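Local coordinates for putative curved DNA-binding protein (Chaetomium thermophilum var. thermophilum DSM 1495, PDB 4IPA) that is an Arx1 protein with the methionine-aminopeptidase-like fold of the M24 family, linked to ribosome biogenesis, and may bind DNA, at residues A[159-164]-A[343-348]. Numbering follows the deposited sequence.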
loop_
_atom_site.group_PDB
_atom_site.type_symbol
_atom_site.label_atom_id
_atom_site.label_comp_id
_atom_site.label_asym_id
_atom_site.label_seq_id
_atom_site.Cartn_x
_atom_site.Cartn_y
_atom_site.Cartn_z
ATOM N N TYR A 159 6.319 -9.951 9.861
ATOM C CA TYR A 159 5.779 -10.050 11.215
ATOM C C TYR A 159 5.189 -8.749 11.693
ATOM O O TYR A 159 4.224 -8.749 12.448
ATOM C CB TYR A 159 6.789 -10.629 12.215
ATOM C CG TYR A 159 6.908 -12.120 12.064
ATOM C CD1 TYR A 159 5.834 -12.950 12.364
ATOM C CD2 TYR A 159 8.069 -12.701 11.570
ATOM C CE1 TYR A 159 5.930 -14.329 12.207
ATOM C CE2 TYR A 159 8.174 -14.079 11.408
ATOM C CZ TYR A 159 7.102 -14.886 11.724
ATOM O OH TYR A 159 7.199 -16.258 11.562
ATOM N N ALA A 160 5.750 -7.633 11.244
ATOM C CA ALA A 160 5.138 -6.357 11.556
ATOM C C ALA A 160 3.689 -6.371 11.045
ATOM O O ALA A 160 2.763 -5.922 11.735
ATOM C CB ALA A 160 5.934 -5.227 10.925
ATOM N N ASN A 161 3.497 -6.910 9.841
ATOM C CA ASN A 161 2.177 -6.964 9.217
ATOM C C ASN A 161 1.207 -7.878 9.982
ATOM O O ASN A 161 0.056 -7.506 10.237
ATOM C CB ASN A 161 2.288 -7.392 7.753
ATOM C CG ASN A 161 0.993 -7.211 6.990
ATOM O OD1 ASN A 161 0.349 -6.169 7.089
ATOM N ND2 ASN A 161 0.591 -8.236 6.231
ATOM N N GLU A 162 1.684 -9.060 10.357
ATOM C CA GLU A 162 0.893 -10.004 11.142
ATOM C C GLU A 162 0.492 -9.426 12.498
ATOM O O GLU A 162 -0.628 -9.636 12.957
ATOM C CB GLU A 162 1.652 -11.322 11.350
ATOM C CG GLU A 162 1.887 -12.101 10.062
ATOM C CD GLU A 162 0.588 -12.493 9.365
ATOM O OE1 GLU A 162 -0.283 -13.092 10.029
ATOM O OE2 GLU A 162 0.435 -12.204 8.156
ATOM N N VAL A 163 1.411 -8.716 13.140
ATOM C CA VAL A 163 1.115 -8.064 14.405
ATOM C C VAL A 163 0.116 -6.914 14.224
ATOM O O VAL A 163 -0.889 -6.856 14.926
ATOM C CB VAL A 163 2.387 -7.566 15.118
ATOM C CG1 VAL A 163 2.021 -6.755 16.383
ATOM C CG2 VAL A 163 3.263 -8.747 15.473
ATOM N N LEU A 164 0.383 -6.012 13.286
ATOM C CA LEU A 164 -0.534 -4.895 13.010
ATOM C C LEU A 164 -1.974 -5.361 12.754
ATOM O O LEU A 164 -2.921 -4.839 13.339
ATOM C CB LEU A 164 -0.044 -4.063 11.816
ATOM C CG LEU A 164 -0.959 -2.909 11.412
ATOM C CD1 LEU A 164 -1.348 -2.092 12.650
ATOM C CD2 LEU A 164 -0.317 -2.009 10.329
ATOM N N CYS A 343 11.358 -2.563 2.643
ATOM C CA CYS A 343 10.393 -3.588 2.316
ATOM C C CYS A 343 9.004 -3.095 2.739
ATOM O O CYS A 343 8.865 -2.497 3.798
ATOM C CB CYS A 343 10.783 -4.871 3.048
ATOM S SG CYS A 343 9.751 -6.296 2.715
ATOM N N ARG A 344 7.987 -3.320 1.906
ATOM C CA ARG A 344 6.627 -2.838 2.206
ATOM C C ARG A 344 5.552 -3.862 1.848
ATOM O O ARG A 344 5.660 -4.605 0.859
ATOM C CB ARG A 344 6.315 -1.513 1.477
ATOM C CG ARG A 344 7.293 -0.367 1.771
ATOM C CD ARG A 344 6.762 0.999 1.280
ATOM N NE ARG A 344 6.540 1.009 -0.162
ATOM C CZ ARG A 344 5.340 0.959 -0.741
ATOM N NH1 ARG A 344 4.227 0.915 -0.005
ATOM N NH2 ARG A 344 5.255 0.966 -2.060
ATOM N N LEU A 345 4.517 -3.915 2.669
ATOM C CA LEU A 345 3.324 -4.676 2.328
ATOM C C LEU A 345 2.100 -3.799 2.520
ATOM O O LEU A 345 2.066 -2.939 3.398
ATOM C CB LEU A 345 3.205 -5.908 3.211
ATOM C CG LEU A 345 4.314 -6.951 3.047
ATOM C CD1 LEU A 345 4.360 -7.874 4.278
ATOM C CD2 LEU A 345 4.105 -7.735 1.757
ATOM N N LEU A 346 1.086 -4.035 1.702
ATOM C CA LEU A 346 -0.138 -3.276 1.791
ATOM C C LEU A 346 -1.257 -4.255 1.476
ATOM O O LEU A 346 -1.269 -4.910 0.425
ATOM C CB LEU A 346 -0.135 -2.073 0.826
ATOM C CG LEU A 346 -1.022 -0.876 1.225
ATOM C CD1 LEU A 346 -0.718 0.426 0.428
ATOM C CD2 LEU A 346 -2.505 -1.230 1.139
ATOM N N THR A 347 -2.179 -4.363 2.418
ATOM C CA THR A 347 -3.289 -5.284 2.315
ATOM C C THR A 347 -4.574 -4.488 2.499
ATOM O O THR A 347 -4.681 -3.671 3.414
ATOM C CB THR A 347 -3.199 -6.354 3.429
ATOM O OG1 THR A 347 -1.913 -6.997 3.389
ATOM C CG2 THR A 347 -4.299 -7.400 3.273
ATOM N N THR A 348 -5.559 -4.719 1.645
ATOM C CA THR A 348 -6.882 -4.140 1.867
ATOM C C THR A 348 -7.749 -5.138 2.633
ATOM O O THR A 348 -7.982 -6.241 2.154
ATOM C CB THR A 348 -7.549 -3.759 0.539
ATOM O OG1 THR A 348 -6.801 -2.697 -0.067
ATOM C CG2 THR A 348 -9.014 -3.295 0.783
HETATM O O HOH W 1 -0.324 -5.124 4.712
HETATM O O HOH W 2 -1.535 -9.646 4.047
#
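In this methionine-aminopeptidase-like (pita-bread) fold, helix 148-167 packs on the antiparallel sheet that includes strand 342-352, and N161 is the residue of 159-164 that reaches L345 and T347 on the strand. The nearest pair of CA atoms is that of N161 and L345, 7.3 Å apart, and the contact is small and buried. Its apolar part is one touch: CB of N161 lies 4.1 Å from methyl CD1 of L345, the branch that points to the helix.

The amide goes the other way along the strand, to T347. With CG anti to the backbone N (chi1 -169°), N161 reaches off the helix, and its side chain slants across that of T347 rather than lying alongside it. The direct approach, ND2 to OG1 of T347, is 4.0 Å, and two waters fill in. The first donates to OD1 of N161 at 2.7 Å and accepts from OG1 of T347 at 2.8 Å. The second donates to the same OG1, also at 2.8 Å, and takes a weak bond from ND2 of N161 at 3.4 Å. Both ends of the amide and the threonine hydroxyl thus close a ring through solvent, OG1 giving its proton to one water and receiving one from the other; the two water bonds hold the amide at both ends, the ND2 side only weakly.

This is how the helical layer of the M24 fold meets the sheet here: L345 and T347 alternate with L346, whose CB points away from the helix and whose side chain touches C132 on strand 127-136. Backbone hydrogen bonds pair L345 with V255 and T347 with V253, tying the strand to 250-258, where V255 also touches N161.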